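Local coordinates for alpha-catenin-like protein hmp-1 (Caenorhabditis elegans, PDB 5H5M) that links the cadherin–catenin complex of adherens junctions to actin filaments and is required for the cell migration and shape changes of body enclosure and elongation, at residues A[53-58]-A[117-121]; A[145-149]-A[197-202]; A[237-241]-A[289-294]. One frame throughout, in Å; residues are numbered along the deposited sequence.

Interaction 1 of 3, residues A[53-58]-A[117-121]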
loop_
_atom_site.group_PDB
_atom_site.type_symbol
_atom_site.label_atom_id
_atom_site.label_comp_id
_atom_site.label_asym_id
_atom_site.label_seq_id
_atom_site.Cartn_x
_atom_site.Cartn_y
_atom_site.Cartn_z
ATOM N N SER A 53 11.219 -0.043 -5.368
ATOM C CA SER A 53 10.377 -0.467 -4.263
ATOM C C SER A 53 9.178 -1.228 -4.823
ATOM O O SER A 53 8.503 -1.968 -4.106
ATOM C CB SER A 53 9.920 0.732 -3.430
ATOM O OG SER A 53 9.253 1.687 -4.237
ATOM N N THR A 54 8.926 -1.043 -6.118
ATOM C CA THR A 54 7.803 -1.692 -6.789
ATOM C C THR A 54 8.052 -3.192 -6.935
ATOM O O THR A 54 9.165 -3.615 -7.241
ATOM C CB THR A 54 7.544 -1.064 -8.182
ATOM O OG1 THR A 54 7.260 0.333 -8.035
ATOM C CG2 THR A 54 6.368 -1.739 -8.880
ATOM N N ARG A 55 7.014 -3.992 -6.705
ATOM C CA ARG A 55 7.126 -5.445 -6.805
ATOM C C ARG A 55 7.241 -5.902 -8.259
ATOM O O ARG A 55 6.679 -5.281 -9.164
ATOM C CB ARG A 55 5.930 -6.119 -6.126
ATOM C CG ARG A 55 6.027 -6.165 -4.596
ATOM C CD ARG A 55 4.693 -6.542 -3.962
ATOM N NE ARG A 55 4.809 -6.860 -2.539
ATOM C CZ ARG A 55 4.868 -5.955 -1.565
ATOM N NH1 ARG A 55 4.837 -4.658 -1.848
ATOM N NH2 ARG A 55 4.964 -6.344 -0.300
ATOM N N GLU A 56 7.969 -6.995 -8.470
ATOM C CA GLU A 56 8.311 -7.460 -9.812
ATOM C C GLU A 56 7.104 -7.852 -10.660
ATOM O O GLU A 56 7.012 -7.474 -11.827
ATOM C CB GLU A 56 9.276 -8.645 -9.725
ATOM C CG GLU A 56 9.661 -9.239 -11.073
ATOM C CD GLU A 56 10.441 -8.271 -11.948
ATOM O OE1 GLU A 56 11.014 -7.297 -11.413
ATOM O OE2 GLU A 56 10.482 -8.487 -13.178
ATOM N N ASN A 57 6.186 -8.612 -10.078
ATOM C CA ASN A 57 5.051 -9.130 -10.826
ATOM C C ASN A 57 4.075 -8.027 -11.242
ATOM O O ASN A 57 3.481 -8.092 -12.316
ATOM C CB ASN A 57 4.339 -10.212 -10.011
ATOM C CG ASN A 57 2.991 -10.599 -10.593
ATOM O OD1 ASN A 57 1.963 -10.015 -10.250
ATOM N ND2 ASN A 57 2.992 -11.577 -11.491
ATOM N N ARG A 58 3.930 -7.002 -10.406
ATOM C CA ARG A 58 3.066 -5.878 -10.750
ATOM C C ARG A 58 3.771 -4.965 -11.751
ATOM O O ARG A 58 3.133 -4.333 -12.592
ATOM C CB ARG A 58 2.657 -5.097 -9.496
ATOM C CG ARG A 58 1.472 -4.165 -9.720
ATOM C CD ARG A 58 0.666 -3.954 -8.447
ATOM N NE ARG A 58 -0.440 -4.900 -8.327
ATOM C CZ ARG A 58 -0.701 -5.617 -7.239
ATOM N NH1 ARG A 58 0.061 -5.498 -6.161
ATOM N NH2 ARG A 58 -1.731 -6.450 -7.227
ATOM N N ASP A 117 0.354 -1.180 -3.029
ATOM C CA ASP A 117 1.497 -1.993 -2.602
ATOM C C ASP A 117 2.377 -1.235 -1.617
ATOM O O ASP A 117 2.770 -1.764 -0.577
ATOM C CB ASP A 117 2.358 -2.418 -3.794
ATOM C CG ASP A 117 1.832 -3.647 -4.495
ATOM O OD1 ASP A 117 2.038 -3.745 -5.720
ATOM O OD2 ASP A 117 1.225 -4.515 -3.834
ATOM N N HIS A 118 2.687 0.008 -1.972
ATOM C CA HIS A 118 3.535 0.862 -1.157
ATOM C C HIS A 118 2.840 1.263 0.141
ATOM O O HIS A 118 3.449 1.233 1.208
ATOM C CB HIS A 118 3.950 2.104 -1.952
ATOM C CG HIS A 118 4.890 1.810 -3.084
ATOM N ND1 HIS A 118 4.477 1.215 -4.257
ATOM C CD2 HIS A 118 6.219 2.020 -3.214
ATOM C CE1 HIS A 118 5.516 1.072 -5.062
ATOM N NE2 HIS A 118 6.584 1.552 -4.455
ATOM N N ILE A 119 1.565 1.627 0.044
ATOM C CA ILE A 119 0.777 2.012 1.213
ATOM C C ILE A 119 0.629 0.842 2.181
ATOM O O ILE A 119 0.706 1.015 3.402
ATOM C CB ILE A 119 -0.620 2.523 0.806
ATOM C CG1 ILE A 119 -0.488 3.797 -0.035
ATOM C CG2 ILE A 119 -1.485 2.787 2.032
ATOM C CD1 ILE A 119 -1.809 4.401 -0.448
ATOM N N SER A 120 0.431 -0.351 1.626
ATOM C CA SER A 120 0.303 -1.562 2.428
ATOM C C SER A 120 1.564 -1.806 3.256
ATOM O O SER A 120 1.478 -2.073 4.454
ATOM C CB SER A 120 0.008 -2.770 1.532
ATOM O OG SER A 120 -0.118 -3.965 2.286
ATOM N N ASP A 121 2.729 -1.701 2.620
ATOM C CA ASP A 121 4.005 -1.911 3.303
ATOM C C ASP A 121 4.332 -0.803 4.304
ATOM O O ASP A 121 4.690 -1.074 5.450
ATOM C CB ASP A 121 5.153 -2.020 2.290
ATOM C CG ASP A 121 5.067 -3.270 1.431
ATOM O OD1 ASP A 121 4.397 -4.239 1.845
ATOM O OD2 ASP A 121 5.680 -3.287 0.340
HETATM O O HOH W 1 6.701 -0.975 -1.303
#
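Asp117, near the C-terminal end of helix 92-122, receives Arg58 from the first turn of helix 56-80. Arg58 NH1 donates to Asp117 OD1 at 2.7 Å, nearly straight and in the guanidinium plane, while lying almost as near OD2. The arginine chain runs out with CG anti to the backbone N (chi1 -164°) and then bends at chi3, which turns its NH1 back onto the aspartate. Asp117 OD2 has its own hydrogen bond from His247 of helix 237-260, so this buried carboxylate is served from two helices. His118 comes next, its ring edge facing the turn that precedes helix 56-80. His118 NE2 and Ser53 OG form a hydrogen bond of 2.7 Å, while Thr54 OG1, itself bonded to the carbonyl of Ile48, lies 3.5 Å from CE1 of the same ring. One turn beyond Asp117, Asp121 is gripped end-on by Arg55, the N-cap residue: Arg55 NH1 lies 2.7 Å from Asp121 OD2 and NH2 3.1 Å from OD1, with the two flat groups twisted 40° apart. An arginine suits this place because its extended chain spans the gap and still offers two N-H groups. Arg286 also reaches Asp121 OD1. The loop and N-cap before helix 56-80 are thus fastened to the last turns of helix 92-122, with helix 237-260 adding His247 and Glu250, a charged network that probably keeps both carboxylates ionised.

Interaction 2 of 3, residues A[145-149]-A[197-202]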
loop_
_atom_site.group_PDB
_atom_site.type_symbol
_atom_site.label_atom_id
_atom_site.label_comp_id
_atom_site.label_asym_id
_atom_site.label_seq_id
_atom_site.Cartn_x
_atom_site.Cartn_y
_atom_site.Cartn_z
ATOM N N THR A 145 19.379 3.637 20.919
ATOM C CA THR A 145 18.741 4.879 20.507
ATOM C C THR A 145 19.212 5.281 19.112
ATOM O O THR A 145 18.400 5.622 18.257
ATOM C CB THR A 145 19.018 6.027 21.501
ATOM O OG1 THR A 145 18.484 5.689 22.786
ATOM C CG2 THR A 145 18.368 7.318 21.017
ATOM N N ARG A 146 20.521 5.215 18.881
ATOM C CA ARG A 146 21.081 5.575 17.583
ATOM C C ARG A 146 20.632 4.609 16.490
ATOM O O ARG A 146 20.380 5.021 15.357
ATOM C CB ARG A 146 22.607 5.628 17.654
ATOM C CG ARG A 146 23.118 6.682 18.622
ATOM C CD ARG A 146 24.499 7.178 18.246
ATOM N NE ARG A 146 24.996 8.159 19.207
ATOM C CZ ARG A 146 24.693 9.454 19.180
ATOM N NH1 ARG A 146 23.891 9.932 18.239
ATOM N NH2 ARG A 146 25.190 10.272 20.097
ATOM N N TYR A 147 20.533 3.327 16.831
ATOM C CA TYR A 147 20.003 2.341 15.897
ATOM C C TYR A 147 18.532 2.624 15.597
ATOM O O TYR A 147 18.128 2.699 14.435
ATOM C CB TYR A 147 20.165 0.919 16.444
ATOM C CG TYR A 147 19.524 -0.128 15.562
ATOM C CD1 TYR A 147 20.081 -0.465 14.334
ATOM C CD2 TYR A 147 18.352 -0.767 15.946
ATOM C CE1 TYR A 147 19.493 -1.414 13.517
ATOM C CE2 TYR A 147 17.758 -1.718 15.135
ATOM C CZ TYR A 147 18.332 -2.038 13.922
ATOM O OH TYR A 147 17.746 -2.983 13.112
ATOM N N ARG A 148 17.736 2.789 16.650
ATOM C CA ARG A 148 16.309 3.053 16.493
ATOM C C ARG A 148 16.068 4.425 15.864
ATOM O O ARG A 148 15.066 4.630 15.181
ATOM C CB ARG A 148 15.589 2.953 17.840
ATOM C CG ARG A 148 15.547 1.547 18.417
ATOM C CD ARG A 148 14.921 0.568 17.439
ATOM N NE ARG A 148 15.004 -0.810 17.917
ATOM C CZ ARG A 148 14.568 -1.863 17.234
ATOM N NH1 ARG A 148 14.016 -1.696 16.041
ATOM N NH2 ARG A 148 14.683 -3.083 17.742
ATOM N N SER A 149 16.984 5.361 16.104
ATOM C CA SER A 149 16.933 6.668 15.454
ATOM C C SER A 149 17.051 6.506 13.945
ATOM O O SER A 149 16.269 7.076 13.184
ATOM C CB SER A 149 18.048 7.581 15.972
ATOM O OG SER A 149 18.106 8.787 15.234
ATOM N N ALA A 197 15.128 12.481 20.867
ATOM C CA ALA A 197 15.369 11.208 21.537
ATOM C C ALA A 197 16.832 11.078 21.939
ATOM O O ALA A 197 17.146 10.551 23.004
ATOM C CB ALA A 197 14.956 10.049 20.642
ATOM N N ILE A 198 17.722 11.559 21.074
ATOM C CA ILE A 198 19.149 11.562 21.363
ATOM C C ILE A 198 19.427 12.413 22.596
ATOM O O ILE A 198 20.224 12.036 23.455
ATOM C CB ILE A 198 19.974 12.099 20.175
ATOM C CG1 ILE A 198 19.662 11.313 18.901
ATOM C CG2 ILE A 198 21.463 12.029 20.483
ATOM C CD1 ILE A 198 19.995 9.839 18.998
ATOM N N LEU A 199 18.754 13.558 22.676
ATOM C CA LEU A 199 18.891 14.459 23.818
ATOM C C LEU A 199 18.361 13.813 25.091
ATOM O O LEU A 199 18.960 13.945 26.159
ATOM C CB LEU A 199 18.160 15.779 23.552
ATOM C CG LEU A 199 18.736 16.634 22.419
ATOM C CD1 LEU A 199 17.835 17.825 22.108
ATOM C CD2 LEU A 199 20.149 17.093 22.763
ATOM N N LEU A 200 17.236 13.111 24.973
ATOM C CA LEU A 200 16.652 12.420 26.114
ATOM C C LEU A 200 17.551 11.276 26.570
ATOM O O LEU A 200 17.724 11.053 27.767
ATOM C CB LEU A 200 15.259 11.889 25.778
ATOM C CG LEU A 200 14.625 11.021 26.870
ATOM C CD1 LEU A 200 14.521 11.795 28.181
ATOM C CD2 LEU A 200 13.260 10.492 26.437
ATOM N N CYS A 201 18.123 10.559 25.607
ATOM C CA CYS A 201 19.023 9.448 25.899
ATOM C C CYS A 201 20.215 9.886 26.747
ATOM O O CYS A 201 20.628 9.179 27.666
ATOM C CB CYS A 201 19.516 8.810 24.599
ATOM S SG CYS A 201 20.739 7.504 24.827
ATOM N N HIS A 202 20.757 11.058 26.437
ATOM C CA HIS A 202 21.942 11.557 27.123
ATOM C C HIS A 202 21.634 12.112 28.515
ATOM O O HIS A 202 22.531 12.229 29.348
ATOM C CB HIS A 202 22.632 12.626 26.269
ATOM C CG HIS A 202 23.286 12.080 25.035
ATOM N ND1 HIS A 202 23.658 12.880 23.974
ATOM C CD2 HIS A 202 23.634 10.819 24.696
ATOM C CE1 HIS A 202 24.207 12.130 23.035
ATOM N NE2 HIS A 202 24.208 10.877 23.447
#
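Thr145 and Ile198 meet where helices 142-166 and 173-202 run antiparallel, the axes of the short segments approaching to 10.3 Å with 170° between their directions. This is the close-packed part of the contact. The methyl CG2 of Thr145 rests 3.6 Å from Ile198 CD1 and also approaches the carbonyl oxygen of Ala197. With chi1 at -62°, the threonine places CG2 anti to its backbone N, facing the partner helix, and leaves OG1 beside that N, where it bonds to the carbonyl of His141 one turn earlier. A beta-branched residue that can satisfy its hydroxyl on the carbonyl of the residue just before its own helix is well suited to such a buried spot. Cys201, one turn after Ala197, adds to the packing on the threonine, its SG 3.5 Å from Thr145 OG1. The small Ala197 turns its CB toward Thr145, and Leu133 of helix 128-137 covers both. Ser149 CB, a turn further along, touches Ile198 CD1 more distantly.

Toward solvent the packing gives way to polar side chains. Arg146 reaches across with an extended chain, crossing Ile198 at about a right angle, and Arg146 NH1 lies 3.9 Å from Ile198 CG2. Arg146 NH2 arrives near the plane of the His202 ring, at the edge, 3.5 Å from His202 NE2, with guanidinium and ring 61° apart. The partner that holds the arginine is Glu142, which forms a salt bridge with NE and a weak hydrogen bond with His202 NE2. In this antiparallel packing within a four-helix bundle of the M domain, the chemistry is divided: methyl groups, a thiol and a hydroxyl satisfied by His141 make the inner seam, and a glutamate shared by Arg146 and His202 probably balances the charge along its exposed border.

Interaction 3 of 3, residues A[237-241]-A[289-294]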
loop_
_atom_site.group_PDB
_atom_site.type_symbol
_atom_site.label_atom_id
_atom_site.label_comp_id
_atom_site.label_asym_id
_atom_site.label_seq_id
_atom_site.Cartn_x
_atom_site.Cartn_y
_atom_site.Cartn_z
ATOM N N LEU A 237 -11.301 0.969 -1.423
ATOM C CA LEU A 237 -11.295 -0.094 -0.425
ATOM C C LEU A 237 -10.976 -1.469 -1.012
ATOM O O LEU A 237 -10.238 -2.247 -0.407
ATOM C CB LEU A 237 -12.643 -0.139 0.296
ATOM C CG LEU A 237 -12.855 -1.250 1.326
ATOM C CD1 LEU A 237 -11.786 -1.194 2.400
ATOM C CD2 LEU A 237 -14.242 -1.137 1.943
ATOM N N ASP A 238 -11.519 -1.768 -2.187
ATOM C CA ASP A 238 -11.303 -3.084 -2.776
ATOM C C ASP A 238 -9.839 -3.321 -3.131
ATOM O O ASP A 238 -9.314 -4.412 -2.901
ATOM C CB ASP A 238 -12.163 -3.282 -4.017
ATOM C CG ASP A 238 -12.062 -4.694 -4.559
ATOM O OD1 ASP A 238 -11.342 -4.898 -5.559
ATOM O OD2 ASP A 238 -12.680 -5.603 -3.961
ATOM N N ASP A 239 -9.191 -2.308 -3.699
ATOM C CA ASP A 239 -7.757 -2.378 -3.968
ATOM C C ASP A 239 -6.980 -2.672 -2.689
ATOM O O ASP A 239 -6.099 -3.540 -2.667
ATOM C CB ASP A 239 -7.249 -1.077 -4.590
ATOM C CG ASP A 239 -7.714 -0.892 -6.017
ATOM O OD1 ASP A 239 -8.060 -1.899 -6.666
ATOM O OD2 ASP A 239 -7.724 0.263 -6.490
ATOM N N PHE A 240 -7.316 -1.957 -1.620
ATOM C CA PHE A 240 -6.582 -2.122 -0.376
ATOM C C PHE A 240 -6.752 -3.526 0.191
ATOM O O PHE A 240 -5.791 -4.125 0.657
ATOM C CB PHE A 240 -7.009 -1.089 0.665
ATOM C CG PHE A 240 -6.185 -1.143 1.918
ATOM C CD1 PHE A 240 -4.925 -0.567 1.955
ATOM C CD2 PHE A 240 -6.654 -1.794 3.049
ATOM C CE1 PHE A 240 -4.154 -0.624 3.099
ATOM C CE2 PHE A 240 -5.888 -1.853 4.197
ATOM C CZ PHE A 240 -4.635 -1.270 4.221
ATOM N N LEU A 241 -7.971 -4.051 0.137
ATOM C CA LEU A 241 -8.246 -5.377 0.672
ATOM C C LEU A 241 -7.643 -6.472 -0.203
ATOM O O LEU A 241 -7.183 -7.495 0.306
ATOM C CB LEU A 241 -9.752 -5.590 0.822
ATOM C CG LEU A 241 -10.458 -4.664 1.816
ATOM C CD1 LEU A 241 -11.897 -5.091 1.999
ATOM C CD2 LEU A 241 -9.732 -4.632 3.156
ATOM N N ARG A 289 -4.650 -3.063 10.079
ATOM C CA ARG A 289 -4.957 -1.993 9.133
ATOM C C ARG A 289 -6.260 -2.291 8.392
ATOM O O ARG A 289 -7.080 -1.399 8.180
ATOM C CB ARG A 289 -3.806 -1.803 8.143
ATOM C CG ARG A 289 -2.663 -0.965 8.687
ATOM C CD ARG A 289 -3.027 0.519 8.675
ATOM N NE ARG A 289 -3.002 1.061 7.318
ATOM C CZ ARG A 289 -3.820 2.008 6.868
ATOM N NH1 ARG A 289 -4.748 2.530 7.661
ATOM N NH2 ARG A 289 -3.716 2.426 5.616
ATOM N N VAL A 290 -6.444 -3.552 8.010
ATOM C CA VAL A 290 -7.681 -4.001 7.379
ATOM C C VAL A 290 -8.879 -3.740 8.295
ATOM O O VAL A 290 -9.923 -3.269 7.848
ATOM C CB VAL A 290 -7.617 -5.505 7.018
ATOM C CG1 VAL A 290 -9.013 -6.069 6.744
ATOM C CG2 VAL A 290 -6.703 -5.725 5.830
ATOM N N CYS A 291 -8.718 -4.033 9.582
ATOM C CA CYS A 291 -9.770 -3.765 10.560
ATOM C C CYS A 291 -10.100 -2.276 10.644
ATOM O O CYS A 291 -11.272 -1.895 10.631
ATOM C CB CYS A 291 -9.371 -4.286 11.945
ATOM S SG CYS A 291 -9.259 -6.091 12.060
ATOM N N ASP A 292 -9.067 -1.442 10.731
ATOM C CA ASP A 292 -9.249 0.009 10.819
ATOM C C ASP A 292 -10.006 0.570 9.621
ATOM O O ASP A 292 -10.953 1.344 9.772
ATOM C CB ASP A 292 -7.900 0.719 10.930
ATOM C CG ASP A 292 -7.244 0.522 12.279
ATOM O OD1 ASP A 292 -7.957 0.171 13.242
ATOM O OD2 ASP A 292 -6.015 0.726 12.375
ATOM N N VAL A 293 -9.576 0.169 8.430
ATOM C CA VAL A 293 -10.086 0.727 7.184
ATOM C C VAL A 293 -11.522 0.284 6.900
ATOM O O VAL A 293 -12.329 1.062 6.394
ATOM C CB VAL A 293 -9.163 0.340 6.005
ATOM C CG1 VAL A 293 -9.787 0.700 4.675
ATOM C CG2 VAL A 293 -7.811 1.026 6.153
ATOM N N VAL A 294 -11.849 -0.955 7.241
ATOM C CA VAL A 294 -13.193 -1.462 6.989
ATOM C C VAL A 294 -14.179 -0.935 8.033
ATOM O O VAL A 294 -15.312 -0.582 7.699
ATOM C CB VAL A 294 -13.227 -3.004 6.965
ATOM C CG1 VAL A 294 -14.634 -3.492 6.728
ATOM C CG2 VAL A 294 -12.308 -3.537 5.877
#
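Leu237 and Val293 form the closest pair between the start of helix 237-260 and helix 276-300, with Leu237 CD1 3.6 Å from Val293 CG1 and the two side chains lying antiparallel alongside each other. One turn on, Leu241 directs CD2 between two valines, 3.9 Å from Val290 CG1 and equally near Val294 CG2. The branched, inflexible valines give this helix a compact ridge, and the longer leucines reach to it. Phe240 has more of its surface buried by the partner segment than any other residue here. With CG anti to the backbone N (chi1 -175°), the ring extends across the gap, Phe240 CE2 4.0 Å from Val293 CG2 and its edge directed at the backbone N of Val290. Arg289 crosses the phenylalanine at about a right angle, its doubly bent chain bringing Arg289 NH2 4.0 Å from Phe240 CE1, the guanidinium and ring inclined by 64°. What positions that arginine is Asp232 of helix 207-233, in a salt bridge to NH2. Further out, Ile369 of helix 345-374 packs on Val290 and Val294, Leu373 of the same helix on Leu241, and Val310 and Val314 of helix 305-339 on Val294. Val116 of helix 92-122 lies against Phe240. Antiparallel helices, whose segments here run at 168°, joined through an aliphatic core to which two further helices contribute, are characteristic of the four-helix bundles that build the M domain of alpha-catenin.

The three contacts follow one another along the chain, each closing before the next opens. Interactions 1 and 3 are neighbours, their centres about 16 Å apart, and they touch where Ile119 CG2 packs 4.2 Å from Arg289 NH2. Helix 237-260 joins them further: it supplies Phe240 to interaction 3 and, farther along, His247 and Glu250 to the charged network of interaction 1, while Arg286 of helix 276-300 reaches that network too. Interaction 2 stands apart, its nearest atoms about 14 Å from interaction 1 and about 18 Å from interaction 3, the centres about 31 and 34 Å away. Interaction 1 is polar and borders helix 237-260, whereas interactions 2 and 3 pack antiparallel helices.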